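Local coordinates for alkaline phosphatase D (Bacillus subtilis, PDB 2YEQ), which hydrolyses phosphate esters, releasing phosphate, at an active site that holds iron(III) and calcium ions, at residues Thr178-Asp181 and Tyr182-Arg185; Asp424-Leu427 and Lys428-His432; Asp500-Glu503 and Glu504-Phe507. All coordinates share one frame; numbering follows the deposited sequence.

Contact 1 (Thr178-Asp181 and Tyr182-Arg185); sequences TLQD and YRNR. With EDO (1,2-ethanediol), chain O; EDO (1,2-ethanediol), chain B.
Leu-179 lies against the flat head of Arg-183, one turn later in helix 179-190: its CD2 methyl rests over the centre of one guanidinium face, 3.6 Å from Arg-183 CZ. The arginine gets there with CG opposite its carbonyl carbon (chi1 -75°) and an extended run from CG to NE. At the edge of the same head, in its plane, Arg-183 NH1 donates to Gln-180 OE1 at 3.1 Å, the amide turned 66° against the guanidinium. A bend at chi2 (46°) swings the glutamine oxygen to that edge. Arginine suits this place because it offers a face for a methyl and N-H groups at its rim; NE goes on to a salt bridge with Glu-244 of helix 228-245. Thr-178 and Asp-181 close the start of the helix as a capping box. Asp-181 N donates to Thr-178 OG1 at 3.1 Å, while Thr-178 N meets Asp-181 OD2 at 3.0 Å, nearly straight but from above the carboxylate plane. Threonine suits the cap because its short hydroxyl reaches a first-turn N-H; the aspartate folds back to the N-H groups of Thr-178 and Ile-177. Tyr-182 turns a ring edge to the cap, CD2 lying 3.2 Å from Thr-178 O, and its hydroxyl bonds to Val-213 O and Arg-234 NE.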
loop_
_atom_site.group_PDB
_atom_site.type_symbol
_atom_site.label_atom_id
_atom_site.label_comp_id
_atom_site.label_asym_id
_atom_site.label_seq_id
_atom_site.Cartn_x
_atom_site.Cartn_y
_atom_site.Cartn_z
ATOM N N THR A 178 -5.671 21.737 -0.662
ATOM C CA THR A 178 -7.138 21.725 -0.678
ATOM C C THR A 178 -7.690 20.442 -1.276
ATOM O O THR A 178 -6.973 19.683 -1.948
ATOM C CB THR A 178 -7.675 22.855 -1.560
ATOM O OG1 THR A 178 -7.249 22.606 -2.883
ATOM C CG2 THR A 178 -7.139 24.236 -1.121
ATOM N N LEU A 179 -8.974 20.220 -1.073
ATOM C CA LEU A 179 -9.668 19.102 -1.668
ATOM C C LEU A 179 -9.426 19.029 -3.175
ATOM O O LEU A 179 -9.125 17.952 -3.714
ATOM C CB LEU A 179 -11.155 19.146 -1.344
ATOM C CG LEU A 179 -12.044 18.041 -1.930
ATOM C CD1 LEU A 179 -11.628 16.628 -1.484
ATOM C CD2 LEU A 179 -13.495 18.322 -1.592
ATOM N N GLN A 180 -9.520 20.161 -3.860
ATOM C CA GLN A 180 -9.331 20.158 -5.303
ATOM C C GLN A 180 -7.887 19.783 -5.641
ATOM O O GLN A 180 -7.656 19.032 -6.570
ATOM C CB GLN A 180 -9.740 21.521 -5.924
ATOM C CG GLN A 180 -10.395 21.430 -7.297
ATOM C CD GLN A 180 -11.483 20.349 -7.413
ATOM O OE1 GLN A 180 -12.387 20.258 -6.584
ATOM N NE2 GLN A 180 -11.365 19.503 -8.431
ATOM N N ASP A 181 -6.921 20.317 -4.900
ATOM C CA ASP A 181 -5.521 19.969 -5.077
ATOM C C ASP A 181 -5.314 18.417 -4.972
ATOM O O ASP A 181 -4.624 17.827 -5.797
ATOM C CB ASP A 181 -4.629 20.604 -4.005
ATOM C CG ASP A 181 -4.523 22.132 -4.076
ATOM O OD1 ASP A 181 -4.814 22.754 -5.118
ATOM O OD2 ASP A 181 -4.064 22.701 -3.052
ATOM N N TYR A 182 -5.901 17.808 -3.953
ATOM C CA TYR A 182 -5.781 16.355 -3.734
ATOM C C TYR A 182 -6.473 15.546 -4.818
ATOM O O TYR A 182 -5.965 14.510 -5.255
ATOM C CB TYR A 182 -6.313 15.941 -2.340
ATOM C CG TYR A 182 -5.288 16.150 -1.269
ATOM C CD1 TYR A 182 -4.319 15.175 -1.003
ATOM C CD2 TYR A 182 -5.268 17.325 -0.509
ATOM C CE1 TYR A 182 -3.338 15.375 -0.023
ATOM C CE2 TYR A 182 -4.299 17.543 0.462
ATOM C CZ TYR A 182 -3.340 16.566 0.714
ATOM O OH TYR A 182 -2.399 16.793 1.685
ATOM N N ARG A 183 -7.645 15.999 -5.235
ATOM C CA ARG A 183 -8.383 15.345 -6.317
ATOM C C ARG A 183 -7.565 15.350 -7.610
ATOM O O ARG A 183 -7.468 14.308 -8.299
ATOM C CB ARG A 183 -9.727 16.024 -6.548
ATOM C CG ARG A 183 -10.777 15.729 -5.530
ATOM C CD ARG A 183 -11.964 16.696 -5.720
ATOM N NE ARG A 183 -13.139 16.264 -4.996
ATOM C CZ ARG A 183 -14.257 16.965 -4.890
ATOM N NH1 ARG A 183 -14.367 18.160 -5.458
ATOM N NH2 ARG A 183 -15.276 16.458 -4.248
ATOM N N ASN A 184 -6.966 16.500 -7.922
ATOM C CA ASN A 184 -6.169 16.630 -9.120
ATOM C C ASN A 184 -4.895 15.789 -9.063
ATOM O O ASN A 184 -4.445 15.235 -10.079
ATOM C CB ASN A 184 -5.856 18.103 -9.429
ATOM C CG ASN A 184 -7.096 18.885 -9.851
ATOM O OD1 ASN A 184 -8.116 18.288 -10.196
ATOM N ND2 ASN A 184 -7.021 20.222 -9.791
ATOM N N ARG A 185 -4.300 15.679 -7.880
ATOM C CA ARG A 185 -3.113 14.842 -7.750
ATOM C C ARG A 185 -3.502 13.357 -7.929
ATOM O O ARG A 185 -2.781 12.628 -8.608
ATOM C CB ARG A 185 -2.453 15.040 -6.393
ATOM C CG ARG A 185 -1.187 14.238 -6.184
ATOM C CD ARG A 185 -0.098 14.599 -7.137
ATOM N NE ARG A 185 0.184 16.032 -7.296
ATOM C CZ ARG A 185 1.083 16.739 -6.619
ATOM N NH1 ARG A 185 1.800 16.180 -5.639
ATOM N NH2 ARG A 185 1.269 18.036 -6.932
HETATM C C1 EDO O . -6.515 25.842 -4.250
HETATM O O1 EDO O . -5.216 25.630 -4.835
HETATM C C2 EDO O . -7.559 24.910 -4.868
HETATM O O2 EDO O . -8.752 24.875 -4.074
HETATM C C1 EDO B . -6.187 22.569 -7.737
HETATM O O1 EDO B . -6.764 23.885 -7.841
HETATM C C2 EDO B . -4.718 22.537 -8.179
HETATM O O2 EDO B . -4.397 21.311 -8.848
#

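Contact 2 (Asp424-Leu427 and Lys428-His432). With EDO (1,2-ethanediol), chain C; EDO (1,2-ethanediol), chain T.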
loop_
_atom_site.group_PDB
_atom_site.type_symbol
_atom_site.label_atom_id
_atom_site.label_comp_id
_atom_site.label_asym_id
_atom_site.label_seq_id
_atom_site.Cartn_x
_atom_site.Cartn_y
_atom_site.Cartn_z
ATOM N N ASP A 424 25.691 -4.690 3.993
ATOM C CA ASP A 424 26.436 -5.707 4.765
ATOM C C ASP A 424 26.403 -5.410 6.254
ATOM O O ASP A 424 26.157 -6.316 7.050
ATOM C CB ASP A 424 27.881 -5.817 4.274
ATOM C CG ASP A 424 27.979 -6.452 2.894
ATOM O OD1 ASP A 424 27.086 -7.255 2.513
ATOM O OD2 ASP A 424 28.947 -6.131 2.177
ATOM N N GLN A 425 26.580 -4.140 6.625
ATOM C CA GLN A 425 26.517 -3.727 8.037
ATOM C C GLN A 425 25.181 -4.052 8.676
ATOM O O GLN A 425 25.109 -4.641 9.766
ATOM C CB GLN A 425 26.796 -2.222 8.153
ATOM C CG GLN A 425 26.655 -1.642 9.564
ATOM C CD GLN A 425 26.364 -0.157 9.534
ATOM O OE1 GLN A 425 25.371 0.305 10.105
ATOM N NE2 GLN A 425 27.221 0.603 8.849
ATOM N N ILE A 426 24.100 -3.667 8.009
ATOM C CA ILE A 426 22.782 -3.855 8.583
ATOM C C ILE A 426 22.479 -5.336 8.740
ATOM O O ILE A 426 21.902 -5.780 9.749
ATOM C CB ILE A 426 21.682 -3.146 7.716
ATOM C CG1 ILE A 426 21.838 -1.616 7.798
ATOM C CG2 ILE A 426 20.287 -3.564 8.173
ATOM C CD1 ILE A 426 21.047 -0.873 6.714
ATOM N N LEU A 427 22.847 -6.121 7.732
ATOM C CA LEU A 427 22.586 -7.573 7.790
ATOM C C LEU A 427 23.391 -8.228 8.917
ATOM O O LEU A 427 22.873 -9.068 9.644
ATOM C CB LEU A 427 22.915 -8.238 6.445
ATOM C CG LEU A 427 22.027 -7.891 5.241
ATOM C CD1 LEU A 427 22.508 -8.616 3.995
ATOM C CD2 LEU A 427 20.603 -8.226 5.502
ATOM N N LYS A 428 24.647 -7.823 9.057
ATOM C CA LYS A 428 25.510 -8.287 10.146
ATOM C C LYS A 428 24.859 -8.010 11.497
ATOM O O LYS A 428 24.792 -8.884 12.357
ATOM C CB LYS A 428 26.874 -7.587 10.082
ATOM C CG LYS A 428 28.082 -8.466 10.365
ATOM C CD LYS A 428 29.388 -7.629 10.273
ATOM C CE LYS A 428 30.570 -8.419 9.707
ATOM N NZ LYS A 428 31.876 -8.058 10.360
ATOM N N GLU A 429 24.348 -6.793 11.670
ATOM C CA GLU A 429 23.847 -6.347 12.961
ATOM C C GLU A 429 22.467 -6.913 13.246
ATOM O O GLU A 429 22.021 -6.957 14.400
ATOM C CB GLU A 429 23.846 -4.808 12.997
ATOM C CG GLU A 429 23.560 -4.207 14.345
ATOM C CD GLU A 429 24.517 -4.681 15.435
ATOM O OE1 GLU A 429 25.741 -4.649 15.192
ATOM O OE2 GLU A 429 24.017 -5.074 16.518
ATOM N N ASN A 430 21.794 -7.385 12.197
ATOM C CA ASN A 430 20.396 -7.821 12.302
ATOM C C ASN A 430 20.209 -9.208 11.666
ATOM O O ASN A 430 19.622 -9.312 10.583
ATOM C CB ASN A 430 19.463 -6.785 11.609
ATOM C CG ASN A 430 19.540 -5.410 12.256
ATOM O OD1 ASN A 430 18.911 -5.189 13.290
ATOM N ND2 ASN A 430 20.357 -4.522 11.698
ATOM N N PRO A 431 20.706 -10.261 12.331
ATOM C CA PRO A 431 20.799 -11.599 11.701
ATOM C C PRO A 431 19.448 -12.258 11.411
ATOM O O PRO A 431 19.391 -13.249 10.698
ATOM C CB PRO A 431 21.593 -12.427 12.743
ATOM C CG PRO A 431 21.439 -11.666 14.039
ATOM C CD PRO A 431 21.434 -10.227 13.614
ATOM N N HIS A 432 18.365 -11.748 11.974
ATOM C CA HIS A 432 17.039 -12.199 11.591
ATOM C C HIS A 432 16.658 -11.785 10.145
ATOM O O HIS A 432 15.732 -12.349 9.568
ATOM C CB HIS A 432 15.978 -11.678 12.562
ATOM C CG HIS A 432 15.953 -10.188 12.672
ATOM N ND1 HIS A 432 16.892 -9.481 13.392
ATOM C CD2 HIS A 432 15.136 -9.266 12.106
ATOM C CE1 HIS A 432 16.649 -8.185 13.271
ATOM N NE2 HIS A 432 15.580 -8.029 12.507
HETATM C C1 EDO C . 18.110 -10.718 16.714
HETATM O O1 EDO C . 18.777 -9.662 15.989
HETATM C C2 EDO C . 17.185 -11.593 15.866
HETATM O O2 EDO C . 15.768 -11.440 16.140
HETATM C C1 EDO T . 22.452 -8.189 17.381
HETATM O O1 EDO T . 23.650 -8.433 16.630
HETATM C C2 EDO T . 21.593 -9.443 17.511
HETATM O O2 EDO T . 20.345 -9.116 18.139
#
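Asn-430 turns its side chain back on Ile-426, four residues earlier. Asn-430 ND2 donates to Ile-426 O at 2.8 Å, meeting a lone pair in the carbonyl plane, and the oxygen lies close to the plane of the amide too. Asn-430 CG sits beside its own backbone N (chi1 -61°), which carries the amide over the end of the helix. There it crosses the isoleucine side chain, with Ile-426 CG2 3.7 Å from Asn-430 ND2. This is the C-terminal end of helix 423-429: the last regular turn has Glu-429 N bonded to Gln-425 O at 3.0 Å, and Asn-430 is the first residue to leave helical angles, its N giving a weak bond of 3.2 Å to Leu-427 O. Pro-431, lacking an N-H, suits a chain that leaves the helix here. Asparagine fits the exit because its amide both donates and accepts: ND2 also reaches Asn-338 O, and OD1 receives Lys-336 NZ. Ile-426 turns its hydrocarbon branches to Trp-385 and Phe-339. The end of Glu-429 leads away from residues 424-427, its OE2 bonded to Ser-342 OG, while its CB stays 3.5 Å from Gln-425 O.

Contact 3 (Asp500-Glu503 and Glu504-Phe507). With EDO (1,2-ethanediol), chain M; PO4 (phosphate ion), chain D.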
loop_
_atom_site.group_PDB
_atom_site.type_symbol
_atom_site.label_atom_id
_atom_site.label_comp_id
_atom_site.label_asym_id
_atom_site.label_seq_id
_atom_site.Cartn_x
_atom_site.Cartn_y
_atom_site.Cartn_z
ATOM N N ASP A 500 26.278 3.710 -3.707
ATOM C CA ASP A 500 26.755 4.258 -2.431
ATOM C C ASP A 500 25.641 4.851 -1.565
ATOM O O ASP A 500 25.922 5.565 -0.611
ATOM C CB ASP A 500 27.914 5.246 -2.600
ATOM C CG ASP A 500 27.884 5.968 -3.903
ATOM O OD1 ASP A 500 26.844 6.590 -4.213
ATOM O OD2 ASP A 500 28.910 5.914 -4.614
ATOM N N GLU A 501 24.391 4.514 -1.867
ATOM C CA GLU A 501 23.256 4.945 -1.057
ATOM C C GLU A 501 23.298 4.280 0.335
ATOM O O GLU A 501 23.865 3.188 0.493
ATOM C CB GLU A 501 21.911 4.643 -1.770
ATOM C CG GLU A 501 21.212 5.874 -2.450
ATOM C CD GLU A 501 19.646 5.832 -2.424
ATOM O OE1 GLU A 501 19.029 5.255 -1.489
ATOM O OE2 GLU A 501 19.020 6.399 -3.350
ATOM N N VAL A 502 22.719 4.954 1.337
ATOM C CA VAL A 502 22.524 4.388 2.672
ATOM C C VAL A 502 21.105 4.720 3.086
ATOM O O VAL A 502 20.482 5.576 2.480
ATOM C CB VAL A 502 23.520 4.954 3.700
ATOM C CG1 VAL A 502 24.943 4.551 3.338
ATOM C CG2 VAL A 502 23.398 6.495 3.797
ATOM N N GLU A 503 20.577 4.041 4.096
ATOM C CA GLU A 503 19.195 4.279 4.500
ATOM C C GLU A 503 18.899 5.772 4.793
ATOM O O GLU A 503 17.831 6.268 4.418
ATOM C CB GLU A 503 18.832 3.426 5.707
ATOM C CG GLU A 503 17.379 3.539 6.151
ATOM C CD GLU A 503 16.381 3.060 5.104
ATOM O OE1 GLU A 503 16.738 2.150 4.331
ATOM O OE2 GLU A 503 15.235 3.594 5.074
ATOM N N GLU A 504 19.848 6.468 5.441
ATOM C CA GLU A 504 19.682 7.890 5.809
ATOM C C GLU A 504 19.337 8.777 4.581
ATOM O O GLU A 504 18.744 9.848 4.729
ATOM C CB GLU A 504 20.936 8.419 6.539
ATOM C CG GLU A 504 20.771 9.797 7.261
ATOM C CD GLU A 504 19.913 9.749 8.553
ATOM O OE1 GLU A 504 19.831 8.695 9.215
ATOM O OE2 GLU A 504 19.325 10.791 8.918
ATOM N N ASP A 505 19.682 8.335 3.375
ATOM C CA ASP A 505 19.365 9.128 2.170
ATOM C C ASP A 505 17.875 9.387 1.964
ATOM O O ASP A 505 17.494 10.467 1.518
ATOM C CB ASP A 505 19.972 8.509 0.928
ATOM C CG ASP A 505 21.489 8.570 0.939
ATOM O OD1 ASP A 505 22.068 9.531 1.483
ATOM O OD2 ASP A 505 22.124 7.645 0.415
ATOM N N ARG A 506 17.035 8.430 2.330
ATOM C CA ARG A 506 15.599 8.615 2.227
ATOM C C ARG A 506 15.118 9.777 3.151
ATOM O O ARG A 506 14.390 10.654 2.695
ATOM C CB ARG A 506 14.871 7.297 2.514
ATOM C CG ARG A 506 13.360 7.337 2.301
ATOM C CD ARG A 506 12.751 5.956 2.317
ATOM N NE ARG A 506 13.049 5.236 3.558
ATOM C CZ ARG A 506 12.237 5.097 4.600
ATOM N NH1 ARG A 506 10.998 5.605 4.608
ATOM N NH2 ARG A 506 12.663 4.414 5.658
ATOM N N PHE A 507 15.536 9.782 4.424
ATOM C CA PHE A 507 15.221 10.877 5.362
ATOM C C PHE A 507 15.814 12.203 4.855
ATOM O O PHE A 507 15.148 13.234 4.854
ATOM C CB PHE A 507 15.742 10.551 6.775
ATOM C CG PHE A 507 15.343 11.566 7.844
ATOM C CD1 PHE A 507 13.999 11.782 8.162
ATOM C CD2 PHE A 507 16.314 12.271 8.557
ATOM C CE1 PHE A 507 13.627 12.713 9.156
ATOM C CE2 PHE A 507 15.955 13.195 9.553
ATOM C CZ PHE A 507 14.613 13.420 9.848
HETATM C C1 EDO M . 20.590 5.271 8.490
HETATM O O1 EDO M . 21.523 5.186 7.403
HETATM C C2 EDO M . 21.323 5.438 9.824
HETATM O O2 EDO M . 21.726 6.802 9.986
HETATM P P PO4 D . 8.293 7.358 2.260
HETATM O O1 PO4 D . 9.679 7.346 2.791
HETATM O O2 PO4 D . 7.221 7.795 3.212
HETATM O O3 PO4 D . 8.226 7.945 0.865
HETATM O O4 PO4 D . 7.807 5.886 2.103
HETATM O O HOH W 1 24.606 8.011 0.483
HETATM O O HOH W 2 15.784 7.196 6.486
HETATM O O HOH W 3 15.584 3.597 1.878
#
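Val-502 and Asp-505 are tied by the backbone where the chain turns from an extended run into helix 504-520. Val-502 has extended angles, whereas Glu-503 and Glu-504 are already helical, and Asp-505 N donates to Val-502 O at 3.0 Å, the three-residue link of a beta turn. One residue on, Arg-506 N repeats the step to Glu-503 O at 3.1 Å. Both donors stand above the carbonyl planes rather than on a lone pair. This helix entry belongs to a metallophosphatase of the calcineurin clan and lies beside its metal site.

The aspartate adds a side-chain bond in return: Val-502 N donates to Asp-505 OD2 at 2.9 Å, from above the carboxylate plane. Its CG lies beside the backbone N (chi1 -67°), and aspartate suits the place because its short side chain brings a carboxylate oxygen to the N-H of Val-502. Glu-501 crosses it with carboxylate planes nearly perpendicular; its OE1 is 4.3 Å from Asp-505 OD2, a closeness of like charges perhaps eased by a long, weak pairing with Arg-420.

Glu-503 and Arg-506 run side by side in a salt bridge. Arg-506 NE and NH2 both grip Glu-503 OE2, at 3.1 and 2.8 Å, in the guanidinium plane and nearly along the C-O axis. The carboxylate plane is turned 63° from that of the guanidinium, and OE1 goes to Arg-420. The side chain of Arg-506 also touches His-382, an iron ligand. Arginine suits the place because NH1 remains for an anion: Arg-506 NH1 donates to O1 of a phosphate ion, probably from the crystallisation liquor, at 2.8 Å.

Followed from the N terminus, the three contacts come in series, each closing no more than a turn of chain; none nests in or crosses another. Contact 1 starts helix 179-190, packed on helix 228-245, and lies on the opposite side of the chain's centre from contact 2, about 42 Å between centres. Contact 2 ends helix 423-429 just before strand 433-437 of the seven-stranded sheet. Contact 3 begins the last helix, 504-520. Contacts 2 and 3 are neighbours, their nearest atoms about 5 Å apart without touching, and both pack on Phe-339. From contact 1, Arg-185 NH1 bonds to the backbone O of Tyr-154, a residue that binds the iron.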